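Local coordinates for protein BCL2-like 10 (Danio rerio, PDB 6FBX) that acts as a pro-survival member of the Bcl-2 family, restraining apoptosis and binding the BH3 segment of the pro-apoptotic protein Bad, at residues Leu14-Asp19 with Glu37-Leu42; Asp19-Cys24 with Val100-Leu105. One frame throughout, in Å; residues are numbered along the deposited sequence.

Interaction 1: residues Leu14-Asp19 with Glu37-Leu42; sequences LLLAED and EAMRYL
Asp19 and Arg40 form a salt bridge between helix 2-24 and helix 34-49 of the all-helical Bcl-2 fold. Leu16 and Met39 make a second, apolar contact beside it.

The polar part is a side-on grip. Arg40 presents NE and NH2, and each nitrogen takes one carboxylate oxygen. The carboxylate and guanidinium planes are only 6° apart. Both oxygens use their syn lone pairs, and both bonds are nearly straight. Arg40 runs extended from CG to NE, which carries its head group across to the neighbouring helix. The remaining nitrogen, NH1, bonds Gln29 O in the stretch joining the two helices. Together these bonds limit rotation of the guanidinium group. Asp19 is buried, and the paired charge of Arg40 probably helps to keep it ionised.

The apolar part is lighter. Leu16 CD2 meets Met39 CE at 4.1 Å, and the two side chains cross at about a right angle. Met39 starts with CG anti to its backbone N (chi1 -179°), then bends at chi2 and chi3 to bring the methyl to the leucine. Trp140 of helix 139-146 touches both residues, so three helices meet here. Leu42, also on helix 34-49, packs on an aromatic side chain of the bound peptide, so this helix joins the core to the binding site.

The two bonds of the grip measure 2.8 Å from Arg40 NH2 to Asp19 OD1 and 3.0 Å from Arg40 NE to Asp19 OD2.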
ATOM      1  N   LEU A  14      -6.365   8.369  -0.854  1.00 23.41           N
ATOM      2  CA  LEU A  14      -6.965   8.061   0.438  1.00 23.25           C
ATOM      3  C   LEU A  14      -8.224   7.221   0.265  1.00 24.93           C
ATOM      4  O   LEU A  14      -8.412   6.213   0.956  1.00 25.63           O
ATOM      5  CB  LEU A  14      -7.278   9.356   1.191  1.00 24.52           C
ATOM      6  CG  LEU A  14      -7.861   9.207   2.598  1.00 28.58           C
ATOM      7  CD1 LEU A  14      -6.885   8.499   3.529  1.00 31.99           C
ATOM      8  CD2 LEU A  14      -8.245  10.562   3.156  1.00 30.24           C
ATOM      9  N   LEU A  15      -9.104   7.627  -0.653  1.00 24.06           N
ATOM     10  CA  LEU A  15     -10.306   6.843  -0.921  1.00 26.79           C
ATOM     11  C   LEU A  15      -9.950   5.418  -1.321  1.00 25.25           C
ATOM     12  O   LEU A  15     -10.586   4.457  -0.872  1.00 25.08           O
ATOM     13  CB  LEU A  15     -11.137   7.512  -2.018  1.00 30.89           C
ATOM     14  CG  LEU A  15     -11.740   8.879  -1.684  1.00 37.91           C
ATOM     15  CD1 LEU A  15     -12.302   9.539  -2.936  1.00 39.91           C
ATOM     16  CD2 LEU A  15     -12.822   8.749  -0.624  1.00 42.46           C
ATOM     17  N   LEU A  16      -8.931   5.264  -2.167  1.00 22.25           N
ATOM     18  CA  LEU A  16      -8.527   3.938  -2.619  1.00 22.54           C
ATOM     19  C   LEU A  16      -7.968   3.113  -1.466  1.00 22.62           C
ATOM     20  O   LEU A  16      -8.334   1.946  -1.285  1.00 22.69           O
ATOM     21  CB  LEU A  16      -7.494   4.073  -3.738  1.00 24.93           C
ATOM     22  CG  LEU A  16      -7.219   2.825  -4.571  1.00 29.83           C
ATOM     23  CD1 LEU A  16      -8.442   2.453  -5.392  1.00 32.93           C
ATOM     24  CD2 LEU A  16      -6.013   3.058  -5.472  1.00 31.96           C
ATOM     25  N   ALA A  17      -7.082   3.712  -0.671  1.00 20.51           N
ATOM     26  CA  ALA A  17      -6.513   3.007   0.474  1.00 20.51           C
ATOM     27  C   ALA A  17      -7.584   2.664   1.499  1.00 22.43           C
ATOM     28  O   ALA A  17      -7.594   1.557   2.052  1.00 24.53           O
ATOM     29  CB  ALA A  17      -5.416   3.856   1.115  1.00 19.93           C
ATOM     30  N   GLU A  18      -8.495   3.599   1.776  1.00 23.84           N
ATOM     31  CA  GLU A  18      -9.559   3.315   2.732  1.00 25.49           C
ATOM     32  C   GLU A  18     -10.424   2.154   2.261  1.00 25.02           C
ATOM     33  O   GLU A  18     -10.826   1.304   3.064  1.00 26.47           O
ATOM     34  CB  GLU A  18     -10.414   4.562   2.958  1.00 33.25           C
ATOM     35  CG  GLU A  18      -9.753   5.606   3.836  1.00 49.20           C
ATOM     36  CD  GLU A  18     -10.703   6.722   4.220  1.00 70.82           C
ATOM     37  OE1 GLU A  18     -11.413   7.237   3.331  1.00 79.65           O
ATOM     38  OE2 GLU A  18     -10.749   7.072   5.415  1.00 83.30           O
ATOM     39  N   ASP A  19     -10.718   2.096   0.961  1.00 25.00           N
ATOM     40  CA  ASP A  19     -11.547   1.010   0.449  1.00 26.07           C
ATOM     41  C   ASP A  19     -10.843  -0.332   0.590  1.00 25.55           C
ATOM     42  O   ASP A  19     -11.445  -1.316   1.040  1.00 27.30           O
ATOM     43  CB  ASP A  19     -11.917   1.251  -1.012  1.00 25.89           C
ATOM     44  CG  ASP A  19     -12.655   0.074  -1.614  1.00 28.55           C
ATOM     45  OD1 ASP A  19     -13.864  -0.071  -1.339  1.00 31.18           O
ATOM     46  OD2 ASP A  19     -12.018  -0.723  -2.334  1.00 28.73           O
ATOM     47  N   GLU A  37     -11.932  -1.497  -7.737  1.00 26.05           N
ATOM     48  CA  GLU A  37     -12.109  -2.870  -8.198  1.00 28.71           C
ATOM     49  C   GLU A  37     -10.778  -3.472  -8.628  1.00 25.65           C
ATOM     50  O   GLU A  37     -10.479  -4.631  -8.313  1.00 27.25           O
ATOM     51  CB  GLU A  37     -13.116  -2.917  -9.349  1.00 35.43           C
ATOM     52  CG  GLU A  37     -13.429  -4.327  -9.827  1.00 46.17           C
ATOM     53  CD  GLU A  37     -14.611  -4.377 -10.775  1.00 58.62           C
ATOM     54  OE1 GLU A  37     -14.995  -5.491 -11.186  1.00 66.08           O
ATOM     55  OE2 GLU A  37     -15.160  -3.304 -11.104  1.00 62.51           O
ATOM     56  N   ALA A  38      -9.955  -2.690  -9.327  1.00 24.36           N
ATOM     57  CA  ALA A  38      -8.665  -3.191  -9.789  1.00 25.15           C
ATOM     58  C   ALA A  38      -7.718  -3.451  -8.625  1.00 23.26           C
ATOM     59  O   ALA A  38      -7.049  -4.492  -8.582  1.00 24.08           O
ATOM     60  CB  ALA A  38      -8.041  -2.201 -10.770  1.00 26.47           C
ATOM     61  N   MET A  39      -7.638  -2.520  -7.672  1.00 23.54           N
ATOM     62  CA  MET A  39      -6.712  -2.697  -6.557  1.00 22.54           C
ATOM     63  C   MET A  39      -7.126  -3.871  -5.680  1.00 22.84           C
ATOM     64  O   MET A  39      -6.273  -4.642  -5.225  1.00 23.83           O
ATOM     65  CB  MET A  39      -6.625  -1.419  -5.724  1.00 21.97           C
ATOM     66  CG  MET A  39      -5.650  -1.514  -4.556  1.00 22.94           C
ATOM     67  SD  MET A  39      -3.953  -1.828  -5.072  1.00 22.05           S
ATOM     68  CE  MET A  39      -3.455  -0.195  -5.609  1.00 22.61           C
ATOM     69  N   ARG A  40      -8.426  -4.014  -5.420  1.00 23.37           N
ATOM     70  CA  ARG A  40      -8.915  -5.174  -4.681  1.00 25.17           C
ATOM     71  C   ARG A  40      -8.426  -6.471  -5.312  1.00 27.19           C
ATOM     72  O   ARG A  40      -7.971  -7.386  -4.616  1.00 28.04           O
ATOM     73  CB  ARG A  40     -10.441  -5.162  -4.638  1.00 26.69           C
ATOM     74  CG  ARG A  40     -11.054  -4.154  -3.700  1.00 26.28           C
ATOM     75  CD  ARG A  40     -12.546  -4.390  -3.644  1.00 28.13           C
ATOM     76  NE  ARG A  40     -13.262  -3.371  -2.890  1.00 27.09           N
ATOM     77  CZ  ARG A  40     -14.554  -3.449  -2.591  1.00 29.66           C
ATOM     78  NH1 ARG A  40     -15.270  -4.499  -2.982  1.00 33.42           N
ATOM     79  NH2 ARG A  40     -15.135  -2.477  -1.905  1.00 30.26           N
ATOM     80  N   TYR A  41      -8.534  -6.572  -6.638  1.00 25.81           N
ATOM     81  CA  TYR A  41      -8.129  -7.793  -7.326  1.00 26.93           C
ATOM     82  C   TYR A  41      -6.618  -7.976  -7.268  1.00 26.15           C
ATOM     83  O   TYR A  41      -6.126  -9.050  -6.905  1.00 25.95           O
ATOM     84  CB  TYR A  41      -8.610  -7.753  -8.777  1.00 29.59           C
ATOM     85  CG  TYR A  41      -8.181  -8.952  -9.592  1.00 34.63           C
ATOM     86  CD1 TYR A  41      -6.970  -8.956 -10.274  1.00 38.13           C
ATOM     87  CD2 TYR A  41      -8.983 -10.079  -9.677  1.00 38.82           C
ATOM     88  CE1 TYR A  41      -6.572 -10.050 -11.017  1.00 43.56           C
ATOM     89  CE2 TYR A  41      -8.593 -11.178 -10.418  1.00 44.26           C
ATOM     90  CZ  TYR A  41      -7.388 -11.159 -11.086  1.00 47.49           C
ATOM     91  OH  TYR A  41      -6.997 -12.251 -11.827  1.00 53.03           O
ATOM     92  N   LEU A  42      -5.867  -6.928  -7.618  1.00 23.46           N
ATOM     93  CA  LEU A  42      -4.422  -7.060  -7.769  1.00 22.24           C
ATOM     94  C   LEU A  42      -3.726  -7.237  -6.427  1.00 23.14           C
ATOM     95  O   LEU A  42      -2.833  -8.082  -6.298  1.00 24.34           O
ATOM     96  CB  LEU A  42      -3.869  -5.835  -8.499  1.00 21.84           C
ATOM     97  CG  LEU A  42      -4.266  -5.769  -9.973  1.00 24.35           C
ATOM     98  CD1 LEU A  42      -4.020  -4.376 -10.543  1.00 25.17           C
ATOM     99  CD2 LEU A  42      -3.499  -6.809 -10.767  1.00 28.27           C
TER

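Interaction 2: residues Asp19-Cys24 with Val100-Leu105; sequences DYISFC and VLASEL
Ile21 and Ala102 pack side chain to side chain where helix 2-24 meets helix 88-107, the long hydrophobic helix at the centre of the Bcl-2 fold. Ile21 CG2 lies 3.8 Å from Ala102 CB. Both residues are buried. The branch that touches is the methyl anti to the backbone N of Ile21. CG1 is instead anti to the carbonyl carbon (chi1 -74°). Ala102 CB points toward helix 2-24, and its small size allows the CA atoms of Ile21 and Ala102 to come within 6.6 Å. Helix 112-129 closes over this part. Its Ser115 touches both Ile21 and Ala102, and its Ala119 also reaches Ile21. Three helices therefore share a compact patch of small and branched side chains.

One turn on, the contact changes character. Cys24 and Ser103 are both partly exposed, although their CA atoms are only 6.3 Å apart. Polar atoms face each other here. Ser103 OG stands 2.9 Å from Cys24 O and 3.6 Å from Cys24 CB. Cys24 SG turns away from the serine to lie over one face of the Tyr20 ring, 3.4 Å above its plane and offset toward the rim. This cysteine is separate from the disulfide of the chain, which joins Cys65 to Cys72.

Ser103 OG also hydrogen-bonds Gly99 O, one turn earlier on its own helix. A hydroxyl has a single proton, so the carbonyls of Gly99 and Cys24 compete for it. The polar link between the helices is therefore probably shared and modest, and the aliphatic contact of Ile21 with Ala102 needs no such partner.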
ATOM      1  N   ASP A  19     -10.718   2.096   0.961  1.00 25.00           N
ATOM      2  CA  ASP A  19     -11.547   1.010   0.449  1.00 26.07           C
ATOM      3  C   ASP A  19     -10.843  -0.332   0.590  1.00 25.55           C
ATOM      4  O   ASP A  19     -11.445  -1.316   1.040  1.00 27.30           O
ATOM      5  CB  ASP A  19     -11.917   1.251  -1.012  1.00 25.89           C
ATOM      6  CG  ASP A  19     -12.655   0.074  -1.614  1.00 28.55           C
ATOM      7  OD1 ASP A  19     -13.864  -0.071  -1.339  1.00 31.18           O
ATOM      8  OD2 ASP A  19     -12.018  -0.723  -2.334  1.00 28.73           O
ATOM      9  N   TYR A  20      -9.570  -0.404   0.192  1.00 25.40           N
ATOM     10  CA  TYR A  20      -8.870  -1.680   0.270  1.00 23.36           C
ATOM     11  C   TYR A  20      -8.739  -2.138   1.714  1.00 24.45           C
ATOM     12  O   TYR A  20      -8.942  -3.318   2.022  1.00 25.30           O
ATOM     13  CB  TYR A  20      -7.488  -1.599  -0.379  1.00 22.24           C
ATOM     14  CG  TYR A  20      -6.855  -2.964  -0.428  1.00 20.99           C
ATOM     15  CD1 TYR A  20      -7.414  -3.966  -1.211  1.00 21.79           C
ATOM     16  CD2 TYR A  20      -5.743  -3.279   0.346  1.00 19.98           C
ATOM     17  CE1 TYR A  20      -6.874  -5.232  -1.247  1.00 21.21           C
ATOM     18  CE2 TYR A  20      -5.184  -4.549   0.307  1.00 20.61           C
ATOM     19  CZ  TYR A  20      -5.763  -5.521  -0.486  1.00 21.15           C
ATOM     20  OH  TYR A  20      -5.233  -6.789  -0.528  1.00 23.50           O
ATOM     21  N   ILE A  21      -8.407  -1.216   2.618  1.00 21.75           N
ATOM     22  CA  ILE A  21      -8.280  -1.572   4.028  1.00 23.67           C
ATOM     23  C   ILE A  21      -9.610  -2.076   4.578  1.00 25.97           C
ATOM     24  O   ILE A  21      -9.658  -3.076   5.308  1.00 27.74           O
ATOM     25  CB  ILE A  21      -7.735  -0.366   4.817  1.00 25.63           C
ATOM     26  CG1 ILE A  21      -6.247  -0.192   4.506  1.00 26.04           C
ATOM     27  CG2 ILE A  21      -7.949  -0.544   6.314  1.00 28.66           C
ATOM     28  CD1 ILE A  21      -5.659   1.121   4.979  1.00 27.57           C
ATOM     29  N   SER A  22     -10.712  -1.400   4.242  1.00 27.23           N
ATOM     30  CA  SER A  22     -12.025  -1.881   4.664  1.00 31.98           C
ATOM     31  C   SER A  22     -12.310  -3.259   4.079  1.00 29.95           C
ATOM     32  O   SER A  22     -12.830  -4.145   4.767  1.00 30.16           O
ATOM     33  CB  SER A  22     -13.113  -0.892   4.240  1.00 39.99           C
ATOM     34  OG  SER A  22     -12.888   0.393   4.791  1.00 44.78           O
ATOM     35  N   PHE A  23     -11.976  -3.448   2.802  1.00 28.82           N
ATOM     36  CA  PHE A  23     -12.150  -4.740   2.146  1.00 27.71           C
ATOM     37  C   PHE A  23     -11.403  -5.841   2.893  1.00 29.24           C
ATOM     38  O   PHE A  23     -11.901  -6.967   3.024  1.00 30.86           O
ATOM     39  CB  PHE A  23     -11.668  -4.611   0.701  1.00 26.63           C
ATOM     40  CG  PHE A  23     -11.782  -5.863  -0.115  1.00 28.63           C
ATOM     41  CD1 PHE A  23     -13.017  -6.385  -0.458  1.00 33.03           C
ATOM     42  CD2 PHE A  23     -10.642  -6.488  -0.589  1.00 28.62           C
ATOM     43  CE1 PHE A  23     -13.109  -7.530  -1.231  1.00 34.55           C
ATOM     44  CE2 PHE A  23     -10.727  -7.627  -1.362  1.00 30.82           C
ATOM     45  CZ  PHE A  23     -11.961  -8.148  -1.686  1.00 32.71           C
ATOM     46  N   CYS A  24     -10.217  -5.526   3.411  1.00 28.95           N
ATOM     47  CA  CYS A  24      -9.435  -6.469   4.200  1.00 30.00           C
ATOM     48  C   CYS A  24      -9.935  -6.611   5.631  1.00 34.13           C
ATOM     49  O   CYS A  24      -9.459  -7.502   6.346  1.00 37.90           O
ATOM     50  CB  CYS A  24      -7.968  -6.034   4.221  1.00 27.49           C
ATOM     51  SG  CYS A  24      -7.169  -6.134   2.616  1.00 26.08           S
ATOM     52  N   VAL A 100      -2.710  -6.351   5.073  1.00 23.45           N
ATOM     53  CA  VAL A 100      -2.404  -7.394   6.047  1.00 23.27           C
ATOM     54  C   VAL A 100      -2.119  -6.772   7.406  1.00 23.56           C
ATOM     55  O   VAL A 100      -2.557  -7.281   8.445  1.00 24.99           O
ATOM     56  CB  VAL A 100      -1.221  -8.251   5.557  1.00 23.39           C
ATOM     57  CG1 VAL A 100      -0.838  -9.291   6.605  1.00 25.30           C
ATOM     58  CG2 VAL A 100      -1.565  -8.932   4.243  1.00 23.58           C
ATOM     59  N   LEU A 101      -1.375  -5.667   7.417  1.00 22.21           N
ATOM     60  CA  LEU A 101      -1.104  -4.940   8.650  1.00 25.42           C
ATOM     61  C   LEU A 101      -2.402  -4.551   9.345  1.00 25.26           C
ATOM     62  O   LEU A 101      -2.575  -4.781  10.548  1.00 26.21           O
ATOM     63  CB  LEU A 101      -0.273  -3.701   8.311  1.00 30.92           C
ATOM     64  CG  LEU A 101       0.730  -3.083   9.274  1.00 40.23           C
ATOM     65  CD1 LEU A 101       1.491  -4.118  10.082  1.00 44.81           C
ATOM     66  CD2 LEU A 101       1.685  -2.234   8.449  1.00 43.08           C
ATOM     67  N   ALA A 102      -3.332  -3.962   8.591  1.00 27.47           N
ATOM     68  CA  ALA A 102      -4.605  -3.541   9.165  1.00 29.95           C
ATOM     69  C   ALA A 102      -5.369  -4.727   9.739  1.00 31.29           C
ATOM     70  O   ALA A 102      -5.935  -4.639  10.834  1.00 32.86           O
ATOM     71  CB  ALA A 102      -5.438  -2.827   8.102  1.00 30.48           C
ATOM     72  N   SER A 103      -5.397  -5.846   9.011  1.00 30.41           N
ATOM     73  CA  SER A 103      -6.105  -7.027   9.497  1.00 33.53           C
ATOM     74  C   SER A 103      -5.464  -7.564  10.770  1.00 29.84           C
ATOM     75  O   SER A 103      -6.164  -8.028  11.679  1.00 31.74           O
ATOM     76  CB  SER A 103      -6.124  -8.107   8.415  1.00 41.20           C
ATOM     77  OG  SER A 103      -6.717  -7.620   7.225  1.00 49.56           O
ATOM     78  N   GLU A 104      -4.133  -7.516  10.853  1.00 26.41           N
ATOM     79  CA  GLU A 104      -3.450  -7.997  12.050  1.00 28.37           C
ATOM     80  C   GLU A 104      -3.743  -7.094  13.243  1.00 28.82           C
ATOM     81  O   GLU A 104      -3.957  -7.581  14.359  1.00 29.83           O
ATOM     82  CB  GLU A 104      -1.944  -8.090  11.788  1.00 28.69           C
ATOM     83  CG  GLU A 104      -1.108  -8.530  12.983  1.00 30.87           C
ATOM     84  CD  GLU A 104      -1.317  -9.984  13.348  1.00 34.50           C
ATOM     85  OE1 GLU A 104      -1.673 -10.778  12.452  1.00 35.99           O
ATOM     86  OE2 GLU A 104      -1.116 -10.337  14.532  1.00 35.59           O
ATOM     87  N   LEU A 105      -3.765  -5.775  13.029  1.00 28.35           N
ATOM     88  CA  LEU A 105      -4.081  -4.860  14.122  1.00 29.81           C
ATOM     89  C   LEU A 105      -5.492  -5.097  14.646  1.00 33.58           C
ATOM     90  O   LEU A 105      -5.727  -5.062  15.860  1.00 35.94           O
ATOM     91  CB  LEU A 105      -3.908  -3.413  13.659  1.00 28.71           C
ATOM     92  CG  LEU A 105      -2.456  -2.979  13.444  1.00 30.21           C
ATOM     93  CD1 LEU A 105      -2.378  -1.705  12.610  1.00 30.01           C
ATOM     94  CD2 LEU A 105      -1.764  -2.779  14.785  1.00 32.92           C
TER

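Overall arrangement
Both contacts use helix 2-24, and their segments meet at Asp19, which touches its partner only in interaction 1. Interaction 1 ties the helix to helix 34-49, interaction 2 to the central helix 88-107. Their centres lie 11 Å apart. Interaction 1 is the more buried, yet it carries the charged pair. Interaction 2 is buried at its aliphatic end and partly exposed at its hydroxyl end, with no charges paired across it. Tyr20 and Phe23, from the segment of interaction 2, pack against Arg40 of interaction 1. In interaction 1 the long side chains of Met39 and Arg40 span a wider gap; in interaction 2 small ones let the backbones come closer.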